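Local coordinates for adhesion and penetration protein autotransporter (Haemophilus influenzae, PDB 3SYJ) that promotes bacterial aggregation and adherence to and invasion of host cells, and is probably also a serine protease, carried as a secreted autotransporter passenger domain, at residues A[722-733]-A[742-753]; A[585-593]-A[641-652]. All coordinates share one frame; numbering follows the deposited sequence.

In the fold
Both contacts belong to the parallel beta-helix of the Hap passenger domain and follow one another along the chain, contact 2 lying wholly earlier in the sequence. In contact 2, residues 585-593 meet 641-652 with 47 residues between, including helix 603-609 and further beta-helix strands; in contact 1, residues 722-733 and 742-753 are neighbouring turns with eight residues between them. Their centres lie 20 Å apart, and the nearest atoms are about 7 Å from each other, so they do not touch. Strand 701-709 bridges them, pairing with strand 645-654 on one side and with strands 721-723 and 727-729 on the other. Both contacts lie away from Ser218, the probable active-site serine of the protease domain.

Contact 1 of 2, residues A[722-733]-A[742-753]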
loop_
_atom_site.group_PDB
_atom_site.type_symbol
_atom_site.label_atom_id
_atom_site.label_comp_id
_atom_site.label_asym_id
_atom_site.label_seq_id
_atom_site.Cartn_x
_atom_site.Cartn_y
_atom_site.Cartn_z
ATOM N N LYS A 722 -15.494 -6.234 -16.074
ATOM C CA LYS A 722 -14.887 -5.484 -14.994
ATOM C C LYS A 722 -13.648 -6.227 -14.512
ATOM O O LYS A 722 -13.730 -7.377 -14.070
ATOM C CB LYS A 722 -15.886 -5.313 -13.853
ATOM C CG LYS A 722 -15.349 -4.580 -12.640
ATOM C CD LYS A 722 -16.440 -4.446 -11.595
ATOM C CE LYS A 722 -16.013 -3.576 -10.434
ATOM N NZ LYS A 722 -17.168 -3.333 -9.514
ATOM N N LEU A 723 -12.500 -5.571 -14.620
ATOM C CA LEU A 723 -11.244 -6.137 -14.149
ATOM C C LEU A 723 -11.066 -5.836 -12.670
ATOM O O LEU A 723 -10.933 -4.679 -12.276
ATOM C CB LEU A 723 -10.068 -5.575 -14.948
ATOM C CG LEU A 723 -8.657 -6.072 -14.622
ATOM C CD1 LEU A 723 -8.563 -7.598 -14.566
ATOM C CD2 LEU A 723 -7.672 -5.529 -15.640
ATOM N N ASN A 724 -11.087 -6.879 -11.849
ATOM C CA ASN A 724 -10.841 -6.723 -10.427
ATOM C C ASN A 724 -9.419 -7.164 -10.122
ATOM O O ASN A 724 -9.195 -8.229 -9.545
ATOM C CB ASN A 724 -11.855 -7.531 -9.618
ATOM C CG ASN A 724 -13.286 -7.045 -9.827
ATOM O OD1 ASN A 724 -13.576 -5.853 -9.701
ATOM N ND2 ASN A 724 -14.186 -7.967 -10.144
ATOM N N GLY A 725 -8.459 -6.344 -10.539
ATOM C CA GLY A 725 -7.050 -6.660 -10.378
ATOM C C GLY A 725 -6.162 -5.647 -11.080
ATOM O O GLY A 725 -6.656 -4.716 -11.721
ATOM N N ASN A 726 -4.848 -5.828 -10.952
ATOM C CA ASN A 726 -3.871 -4.922 -11.559
ATOM C C ASN A 726 -3.421 -5.397 -12.937
ATOM O O ASN A 726 -3.554 -6.571 -13.276
ATOM C CB ASN A 726 -2.635 -4.770 -10.665
ATOM C CG ASN A 726 -2.983 -4.464 -9.220
ATOM O OD1 ASN A 726 -3.814 -3.603 -8.930
ATOM N ND2 ASN A 726 -2.333 -5.168 -8.300
ATOM N N VAL A 727 -2.881 -4.475 -13.725
ATOM C CA VAL A 727 -2.247 -4.823 -14.986
ATOM C C VAL A 727 -0.788 -4.380 -14.937
ATOM O O VAL A 727 -0.479 -3.281 -14.472
ATOM C CB VAL A 727 -2.935 -4.146 -16.184
ATOM C CG1 VAL A 727 -2.237 -4.521 -17.482
ATOM C CG2 VAL A 727 -4.412 -4.510 -16.236
ATOM N N THR A 728 0.101 -5.245 -15.414
ATOM C CA THR A 728 1.526 -4.947 -15.474
ATOM C C THR A 728 2.069 -5.213 -16.877
ATOM O O THR A 728 1.817 -6.264 -17.462
ATOM C CB THR A 728 2.294 -5.784 -14.460
ATOM O OG1 THR A 728 1.778 -5.517 -13.151
ATOM C CG2 THR A 728 3.775 -5.446 -14.497
ATOM N N LEU A 729 2.811 -4.261 -17.421
ATOM C CA LEU A 729 3.261 -4.374 -18.797
ATOM C C LEU A 729 4.752 -4.149 -18.904
ATOM O O LEU A 729 5.312 -3.306 -18.209
ATOM C CB LEU A 729 2.527 -3.376 -19.691
ATOM C CG LEU A 729 1.008 -3.487 -19.724
ATOM C CD1 LEU A 729 0.428 -2.722 -18.558
ATOM C CD2 LEU A 729 0.477 -2.949 -21.036
ATOM N N THR A 730 5.388 -4.911 -19.785
ATOM C CA THR A 730 6.814 -4.783 -20.027
ATOM C C THR A 730 7.064 -4.900 -21.520
ATOM O O THR A 730 6.137 -5.171 -22.286
ATOM C CB THR A 730 7.602 -5.884 -19.302
ATOM O OG1 THR A 730 7.142 -7.165 -19.747
ATOM C CG2 THR A 730 7.411 -5.782 -17.800
ATOM N N ASN A 731 8.310 -4.696 -21.932
ATOM C CA ASN A 731 8.673 -4.856 -23.330
ATOM C C ASN A 731 7.845 -3.940 -24.220
ATOM O O ASN A 731 7.804 -2.736 -23.990
ATOM C CB ASN A 731 8.524 -6.318 -23.744
ATOM C CG ASN A 731 9.427 -7.240 -22.943
ATOM O OD1 ASN A 731 10.636 -7.024 -22.875
ATOM N ND2 ASN A 731 8.847 -8.264 -22.326
ATOM N N HIS A 732 7.183 -4.499 -25.228
ATOM C CA HIS A 732 6.351 -3.696 -26.120
ATOM C C HIS A 732 4.877 -4.088 -26.035
ATOM O O HIS A 732 4.138 -3.959 -27.013
ATOM C CB HIS A 732 6.824 -3.818 -27.571
ATOM C CG HIS A 732 8.213 -3.312 -27.801
ATOM N ND1 HIS A 732 9.335 -4.007 -27.396
ATOM C CD2 HIS A 732 8.665 -2.190 -28.410
ATOM C CE1 HIS A 732 10.418 -3.329 -27.736
ATOM N NE2 HIS A 732 10.038 -2.223 -28.353
ATOM N N SER A 733 4.453 -4.559 -24.865
ATOM C CA SER A 733 3.071 -4.985 -24.655
ATOM C C SER A 733 2.085 -3.812 -24.670
ATOM O O SER A 733 2.462 -2.673 -24.393
ATOM C CB SER A 733 2.961 -5.732 -23.333
ATOM O OG SER A 733 3.397 -4.913 -22.267
ATOM N N THR A 742 -14.870 -1.315 -16.822
ATOM C CA THR A 742 -14.349 -0.781 -15.573
ATOM C C THR A 742 -13.173 -1.615 -15.076
ATOM O O THR A 742 -13.162 -2.838 -15.234
ATOM C CB THR A 742 -15.440 -0.764 -14.490
ATOM O OG1 THR A 742 -16.525 0.051 -14.934
ATOM C CG2 THR A 742 -14.908 -0.208 -13.179
ATOM N N GLN A 743 -12.180 -0.950 -14.492
ATOM C CA GLN A 743 -11.108 -1.646 -13.787
ATOM C C GLN A 743 -10.958 -1.147 -12.357
ATOM O O GLN A 743 -10.815 0.048 -12.124
ATOM C CB GLN A 743 -9.759 -1.509 -14.499
ATOM C CG GLN A 743 -8.607 -2.051 -13.647
ATOM C CD GLN A 743 -7.241 -1.889 -14.290
ATOM O OE1 GLN A 743 -7.103 -1.265 -15.343
ATOM N NE2 GLN A 743 -6.219 -2.453 -13.650
ATOM N N ILE A 744 -10.997 -2.066 -11.401
ATOM C CA ILE A 744 -10.638 -1.727 -10.036
ATOM C C ILE A 744 -9.260 -2.306 -9.779
ATOM O O ILE A 744 -9.123 -3.484 -9.438
ATOM C CB ILE A 744 -11.620 -2.289 -9.001
ATOM C CG1 ILE A 744 -13.064 -2.074 -9.454
ATOM C CG2 ILE A 744 -11.381 -1.638 -7.649
ATOM C CD1 ILE A 744 -13.474 -0.634 -9.504
ATOM N N GLY A 745 -8.245 -1.467 -9.970
ATOM C CA GLY A 745 -6.860 -1.866 -9.818
ATOM C C GLY A 745 -5.922 -0.887 -10.497
ATOM O O GLY A 745 -6.367 0.066 -11.134
ATOM N N ASN A 746 -4.620 -1.121 -10.367
ATOM C CA ASN A 746 -3.624 -0.213 -10.924
ATOM C C ASN A 746 -3.030 -0.690 -12.243
ATOM O O ASN A 746 -3.115 -1.869 -12.587
ATOM C CB ASN A 746 -2.503 0.020 -9.912
ATOM C CG ASN A 746 -3.025 0.468 -8.567
ATOM O OD1 ASN A 746 -3.888 1.338 -8.484
ATOM N ND2 ASN A 746 -2.508 -0.130 -7.500
ATOM N N ILE A 747 -2.425 0.239 -12.976
ATOM C CA ILE A 747 -1.675 -0.089 -14.180
ATOM C C ILE A 747 -0.223 0.315 -14.004
ATOM O O ILE A 747 0.072 1.439 -13.605
ATOM C CB ILE A 747 -2.235 0.632 -15.410
ATOM C CG1 ILE A 747 -3.690 0.227 -15.645
ATOM C CG2 ILE A 747 -1.379 0.330 -16.628
ATOM C CD1 ILE A 747 -4.346 0.966 -16.788
ATOM N N ARG A 748 0.684 -0.604 -14.305
ATOM C CA ARG A 748 2.109 -0.365 -14.117
ATOM C C ARG A 748 2.853 -0.650 -15.417
ATOM O O ARG A 748 2.949 -1.798 -15.836
ATOM C CB ARG A 748 2.633 -1.264 -12.996
ATOM C CG ARG A 748 4.148 -1.305 -12.847
ATOM C CD ARG A 748 4.658 -0.244 -11.884
ATOM N NE ARG A 748 6.094 -0.383 -11.660
ATOM C CZ ARG A 748 7.032 0.078 -12.486
ATOM N NH1 ARG A 748 6.684 0.721 -13.600
ATOM N NH2 ARG A 748 8.319 -0.104 -12.199
ATOM N N LEU A 749 3.373 0.392 -16.059
ATOM C CA LEU A 749 4.033 0.227 -17.350
ATOM C C LEU A 749 5.536 0.455 -17.291
ATOM O O LEU A 749 5.995 1.452 -16.738
ATOM C CB LEU A 749 3.424 1.164 -18.390
ATOM C CG LEU A 749 1.918 1.080 -18.610
ATOM C CD1 LEU A 749 1.198 2.060 -17.693
ATOM C CD2 LEU A 749 1.607 1.379 -20.064
ATOM N N SER A 750 6.290 -0.469 -17.881
ATOM C CA SER A 750 7.743 -0.358 -17.986
ATOM C C SER A 750 8.196 -0.478 -19.435
ATOM O O SER A 750 7.390 -0.749 -20.321
ATOM C CB SER A 750 8.416 -1.450 -17.158
ATOM O OG SER A 750 8.025 -1.365 -15.802
ATOM N N ASP A 751 9.489 -0.280 -19.670
ATOM C CA ASP A 751 10.078 -0.463 -20.994
ATOM C C ASP A 751 9.384 0.358 -22.080
ATOM O O ASP A 751 9.330 1.583 -22.005
ATOM C CB ASP A 751 10.082 -1.947 -21.379
ATOM C CG ASP A 751 10.830 -2.815 -20.371
ATOM O OD1 ASP A 751 11.894 -2.380 -19.870
ATOM O OD2 ASP A 751 10.352 -3.935 -20.079
ATOM N N ASN A 752 8.864 -0.328 -23.092
ATOM C CA ASN A 752 8.198 0.330 -24.210
ATOM C C ASN A 752 6.724 -0.014 -24.285
ATOM O O ASN A 752 6.108 0.082 -25.345
ATOM C CB ASN A 752 8.866 -0.064 -25.524
ATOM C CG ASN A 752 10.354 0.183 -25.508
ATOM O OD1 ASN A 752 10.802 1.328 -25.572
ATOM N ND2 ASN A 752 11.134 -0.893 -25.416
ATOM N N SER A 753 6.153 -0.426 -23.162
ATOM C CA SER A 753 4.749 -0.807 -23.143
ATOM C C SER A 753 3.829 0.402 -23.307
ATOM O O SER A 753 4.260 1.549 -23.185
ATOM C CB SER A 753 4.414 -1.561 -21.858
ATOM O OG SER A 753 4.653 -0.751 -20.723
HETATM O O HOH W 1 5.880 -3.143 -15.410
#
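One face of the His732 imidazole is covered by Asn752, whose CB sits 3.8 Å from the ring centroid in a CH-pi contact, displaced toward the rim. The Asn752 amide continues over the same face, its plane 25° from that of the ring. At the same bend, Asp751 OD2 accepts Asn731 N through its anti lone pair at 2.9 Å in an almost straight bond, while Asp751 N is itself held by Asp770 of the following turn. Between these corners and the other end, strands 727-729 and 747-749 run parallel, 6° apart, with Val727, Leu729, Ile747 and Leu749 on the inner face. Leu729 CD1 reaches Ile747 CG2 at 4.0 Å, and Leu729 CB is pressed tightly against Ser753 CB (3.4 Å). A water bridges Leu729 O and Ser750 OG. At the first corner Gln743, with CG anti to the backbone N (chi1 171°) and the chain extended beyond, lies beside Leu723 and delivers NE2 to Gly725 O at 3.0 Å, in the carbonyl plane. Asn726 OD1 takes Asn746 N at 3.0 Å. The same step recurs one turn on, where Asn746 OD1 accepts the backbone N-H of Asn765. Side-chain amides and carboxylates thus satisfy backbone groups where the strands bend, and one inward-pointing amide is buried with its N-H used on a carbonyl of the adjacent turn.

Contact 2 of 2, residues A[585-593]-A[641-652]; sequences GKLFFSGRP and VSRNVSSIEGNW
Phe588 makes a light contact with Ser642, its CD2 lying 4.2 Å from Ser642 CB, and its ring also meets Thr671 and Cys673. Next along the strand, Phe589 carries most of the apolar contact. Its CG stands anti to the carbonyl carbon (chi1 -61°), which sends the ring inward to where Ile648 CD1 sits over one face, 4.1 Å from the centroid and shifted toward the rim. Ile648 comes in roughly perpendicular to the phenyl side chain. Further out, Phe589 CE2 comes within 4.1 Å of Trp652 CH2 as the two aromatic side chains reach past one another from opposing directions; Val641 CG2 approaches the same ring, and Phe627 meets it edge-to-face. Trp652 in turn stacks with Phe632. The carbonyl of Phe589 receives Ser642 N at 2.8 Å in a straight bond, and Val645 CG2 packs 3.5 Å from Phe589 O. At Ser590 the hydroxyl donates to Gly591 O, and a water links Ser590 OG to Ser642 OG. Gly591 N then bonds Arg643 O at 3.0 Å, while Gly591 CA lies against Asn644 O, too close for a side chain on that side. Beside this point Arg643 NE donates to Asn644 OD1, and Arg643 NH1 forms a salt bridge with Asp619. Parallel strand pairing at Phe589 and Val641, with the chain then turning a corner and sending Ile648 and Trp652 against the same phenyl group, while Val645 packs on the backbone of Phe589 to Gly591, is the layered hydrophobic core of a right-handed parallel beta-helix, the fold of autotransporter passenger domains.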
loop_
_atom_site.group_PDB
_atom_site.type_symbol
_atom_site.label_atom_id
_atom_site.label_comp_id
_atom_site.label_asym_id
_atom_site.label_seq_id
_atom_site.Cartn_x
_atom_site.Cartn_y
_atom_site.Cartn_z
ATOM N N GLY A 585 -3.733 -20.756 -31.755
ATOM C CA GLY A 585 -5.135 -20.923 -32.082
ATOM C C GLY A 585 -6.023 -19.981 -31.306
ATOM O O GLY A 585 -5.565 -18.958 -30.804
ATOM N N LYS A 586 -7.302 -20.329 -31.218
ATOM C CA LYS A 586 -8.276 -19.494 -30.532
ATOM C C LYS A 586 -8.943 -20.262 -29.403
ATOM O O LYS A 586 -9.366 -21.404 -29.582
ATOM C CB LYS A 586 -9.317 -18.949 -31.516
ATOM C CG LYS A 586 -8.710 -18.068 -32.599
ATOM C CD LYS A 586 -9.775 -17.405 -33.452
ATOM C CE LYS A 586 -10.430 -18.387 -34.413
ATOM N NZ LYS A 586 -9.705 -18.489 -35.706
ATOM N N LEU A 587 -9.024 -19.622 -28.238
ATOM C CA LEU A 587 -9.598 -20.244 -27.053
ATOM C C LEU A 587 -10.707 -19.355 -26.495
ATOM O O LEU A 587 -10.457 -18.211 -26.116
ATOM C CB LEU A 587 -8.508 -20.475 -26.003
ATOM C CG LEU A 587 -8.912 -21.096 -24.667
ATOM C CD1 LEU A 587 -9.514 -22.479 -24.873
ATOM C CD2 LEU A 587 -7.710 -21.163 -23.739
ATOM N N PHE A 588 -11.930 -19.882 -26.453
ATOM C CA PHE A 588 -13.085 -19.112 -25.994
ATOM C C PHE A 588 -13.600 -19.631 -24.669
ATOM O O PHE A 588 -13.860 -20.824 -24.524
ATOM C CB PHE A 588 -14.228 -19.162 -27.023
ATOM C CG PHE A 588 -14.137 -18.104 -28.093
ATOM C CD1 PHE A 588 -13.107 -18.121 -29.016
ATOM C CD2 PHE A 588 -15.086 -17.101 -28.179
ATOM C CE1 PHE A 588 -13.020 -17.149 -30.002
ATOM C CE2 PHE A 588 -15.007 -16.131 -29.165
ATOM C CZ PHE A 588 -13.975 -16.160 -30.076
ATOM N N PHE A 589 -13.732 -18.732 -23.700
ATOM C CA PHE A 589 -14.466 -19.022 -22.471
ATOM C C PHE A 589 -15.828 -18.373 -22.619
ATOM O O PHE A 589 -15.928 -17.158 -22.791
ATOM C CB PHE A 589 -13.751 -18.452 -21.247
ATOM C CG PHE A 589 -12.376 -19.012 -21.026
ATOM C CD1 PHE A 589 -12.175 -20.069 -20.154
ATOM C CD2 PHE A 589 -11.286 -18.474 -21.685
ATOM C CE1 PHE A 589 -10.905 -20.584 -19.943
ATOM C CE2 PHE A 589 -10.021 -18.978 -21.489
ATOM C CZ PHE A 589 -9.826 -20.039 -20.615
ATOM N N SER A 590 -16.883 -19.178 -22.577
ATOM C CA SER A 590 -18.200 -18.668 -22.922
ATOM C C SER A 590 -19.307 -19.315 -22.103
ATOM O O SER A 590 -19.155 -20.426 -21.594
ATOM C CB SER A 590 -18.465 -18.909 -24.413
ATOM O OG SER A 590 -19.711 -18.358 -24.818
ATOM N N GLY A 591 -20.421 -18.606 -21.977
ATOM C CA GLY A 591 -21.653 -19.220 -21.527
ATOM C C GLY A 591 -22.246 -19.895 -22.747
ATOM O O GLY A 591 -21.602 -19.945 -23.796
ATOM N N ARG A 592 -23.463 -20.416 -22.627
ATOM C CA ARG A 592 -24.129 -21.074 -23.755
ATOM C C ARG A 592 -25.644 -20.854 -23.736
ATOM O O ARG A 592 -26.237 -20.622 -22.680
ATOM C CB ARG A 592 -23.835 -22.576 -23.762
ATOM C CG ARG A 592 -24.221 -23.295 -22.478
ATOM C CD ARG A 592 -24.648 -24.717 -22.775
ATOM N NE ARG A 592 -25.871 -24.723 -23.570
ATOM C CZ ARG A 592 -26.299 -25.746 -24.303
ATOM N NH1 ARG A 592 -25.608 -26.877 -24.351
ATOM N NH2 ARG A 592 -27.425 -25.633 -24.992
ATOM N N PRO A 593 -26.280 -20.940 -24.909
ATOM C CA PRO A 593 -27.733 -20.747 -24.911
ATOM C C PRO A 593 -28.408 -21.792 -24.028
ATOM O O PRO A 593 -27.947 -22.933 -23.959
ATOM C CB PRO A 593 -28.112 -20.962 -26.382
ATOM C CG PRO A 593 -26.848 -20.736 -27.153
ATOM C CD PRO A 593 -25.746 -21.205 -26.258
ATOM N N VAL A 641 -12.691 -14.127 -23.655
ATOM C CA VAL A 641 -13.753 -14.359 -22.680
ATOM C C VAL A 641 -15.013 -13.669 -23.191
ATOM O O VAL A 641 -15.071 -12.440 -23.267
ATOM C CB VAL A 641 -13.379 -13.831 -21.288
ATOM C CG1 VAL A 641 -14.449 -14.200 -20.269
ATOM C CG2 VAL A 641 -12.015 -14.372 -20.864
ATOM N N SER A 642 -16.013 -14.471 -23.552
ATOM C CA SER A 642 -17.152 -13.989 -24.328
ATOM C C SER A 642 -18.378 -13.897 -23.422
ATOM O O SER A 642 -18.249 -13.871 -22.198
ATOM C CB SER A 642 -17.505 -14.997 -25.432
ATOM O OG SER A 642 -18.407 -14.444 -26.377
ATOM N N ARG A 643 -19.562 -13.844 -24.026
ATOM C CA ARG A 643 -20.788 -13.435 -23.342
ATOM C C ARG A 643 -21.263 -14.481 -22.350
ATOM O O ARG A 643 -20.974 -15.667 -22.502
ATOM C CB ARG A 643 -21.904 -13.129 -24.346
ATOM C CG ARG A 643 -22.192 -14.249 -25.350
ATOM C CD ARG A 643 -23.484 -13.979 -26.125
ATOM N NE ARG A 643 -24.646 -14.008 -25.240
ATOM C CZ ARG A 643 -25.907 -13.905 -25.649
ATOM N NH1 ARG A 643 -26.185 -13.766 -26.943
ATOM N NH2 ARG A 643 -26.894 -13.939 -24.760
ATOM N N ASN A 644 -22.003 -14.026 -21.345
ATOM C CA ASN A 644 -22.538 -14.891 -20.299
ATOM C C ASN A 644 -21.471 -15.667 -19.524
ATOM O O ASN A 644 -21.637 -16.847 -19.201
ATOM C CB ASN A 644 -23.634 -15.808 -20.846
ATOM C CG ASN A 644 -24.814 -15.024 -21.414
ATOM O OD1 ASN A 644 -24.892 -14.805 -22.623
ATOM N ND2 ASN A 644 -25.722 -14.576 -20.537
ATOM N N VAL A 645 -20.374 -14.985 -19.227
ATOM C CA VAL A 645 -19.416 -15.474 -18.255
ATOM C C VAL A 645 -19.558 -14.576 -17.037
ATOM O O VAL A 645 -19.230 -13.387 -17.086
ATOM C CB VAL A 645 -17.968 -15.410 -18.772
ATOM C CG1 VAL A 645 -17.006 -15.874 -17.692
ATOM C CG2 VAL A 645 -17.807 -16.248 -20.044
ATOM N N SER A 646 -20.082 -15.139 -15.953
ATOM C CA SER A 646 -20.320 -14.367 -14.744
ATOM C C SER A 646 -19.006 -13.883 -14.171
ATOM O O SER A 646 -18.880 -12.737 -13.747
ATOM C CB SER A 646 -21.054 -15.210 -13.706
ATOM O OG SER A 646 -22.394 -15.422 -14.095
ATOM N N SER A 647 -18.026 -14.775 -14.153
ATOM C CA SER A 647 -16.735 -14.450 -13.573
ATOM C C SER A 647 -15.671 -15.385 -14.101
ATOM O O SER A 647 -15.943 -16.550 -14.401
ATOM C CB SER A 647 -16.790 -14.562 -12.049
ATOM O OG SER A 647 -17.117 -15.880 -11.647
ATOM N N ILE A 648 -14.458 -14.865 -14.230
ATOM C CA ILE A 648 -13.309 -15.716 -14.473
ATOM C C ILE A 648 -12.237 -15.346 -13.465
ATOM O O ILE A 648 -11.842 -14.185 -13.368
ATOM C CB ILE A 648 -12.819 -15.638 -15.942
ATOM C CG1 ILE A 648 -11.769 -16.718 -16.213
ATOM C CG2 ILE A 648 -12.337 -14.228 -16.303
ATOM C CD1 ILE A 648 -11.514 -16.954 -17.683
ATOM N N GLU A 649 -11.803 -16.337 -12.688
ATOM C CA GLU A 649 -10.877 -16.110 -11.588
ATOM C C GLU A 649 -9.519 -16.769 -11.823
ATOM O O GLU A 649 -9.439 -17.933 -12.220
ATOM C CB GLU A 649 -11.467 -16.616 -10.264
ATOM C CG GLU A 649 -10.570 -16.342 -9.065
ATOM C CD GLU A 649 -11.096 -16.938 -7.766
ATOM O OE1 GLU A 649 -12.325 -17.108 -7.628
ATOM O OE2 GLU A 649 -10.270 -17.227 -6.874
ATOM N N GLY A 650 -8.454 -16.020 -11.548
ATOM C CA GLY A 650 -7.096 -16.494 -11.747
ATOM C C GLY A 650 -6.236 -15.396 -12.343
ATOM O O GLY A 650 -6.761 -14.393 -12.829
ATOM N N ASN A 651 -4.917 -15.579 -12.320
ATOM C CA ASN A 651 -4.007 -14.554 -12.818
ATOM C C ASN A 651 -3.594 -14.834 -14.253
ATOM O O ASN A 651 -3.400 -15.985 -14.633
ATOM C CB ASN A 651 -2.778 -14.433 -11.912
ATOM C CG ASN A 651 -3.138 -13.990 -10.499
ATOM O OD1 ASN A 651 -3.984 -13.114 -10.298
ATOM N ND2 ASN A 651 -2.497 -14.601 -9.514
ATOM N N TRP A 652 -3.459 -13.777 -15.042
ATOM C CA TRP A 652 -3.205 -13.916 -16.470
ATOM C C TRP A 652 -1.780 -13.526 -16.814
ATOM O O TRP A 652 -1.276 -12.512 -16.341
ATOM C CB TRP A 652 -4.192 -13.056 -17.279
ATOM C CG TRP A 652 -5.598 -13.607 -17.287
ATOM C CD1 TRP A 652 -6.515 -13.545 -16.268
ATOM C CD2 TRP A 652 -6.237 -14.315 -18.359
ATOM N NE1 TRP A 652 -7.678 -14.174 -16.644
ATOM C CE2 TRP A 652 -7.534 -14.652 -17.922
ATOM C CE3 TRP A 652 -5.838 -14.692 -19.646
ATOM C CZ2 TRP A 652 -8.432 -15.354 -18.726
ATOM C CZ3 TRP A 652 -6.730 -15.392 -20.441
ATOM C CH2 TRP A 652 -8.012 -15.714 -19.979
HETATM O O HOH W 2 -19.069 -17.176 -27.468
#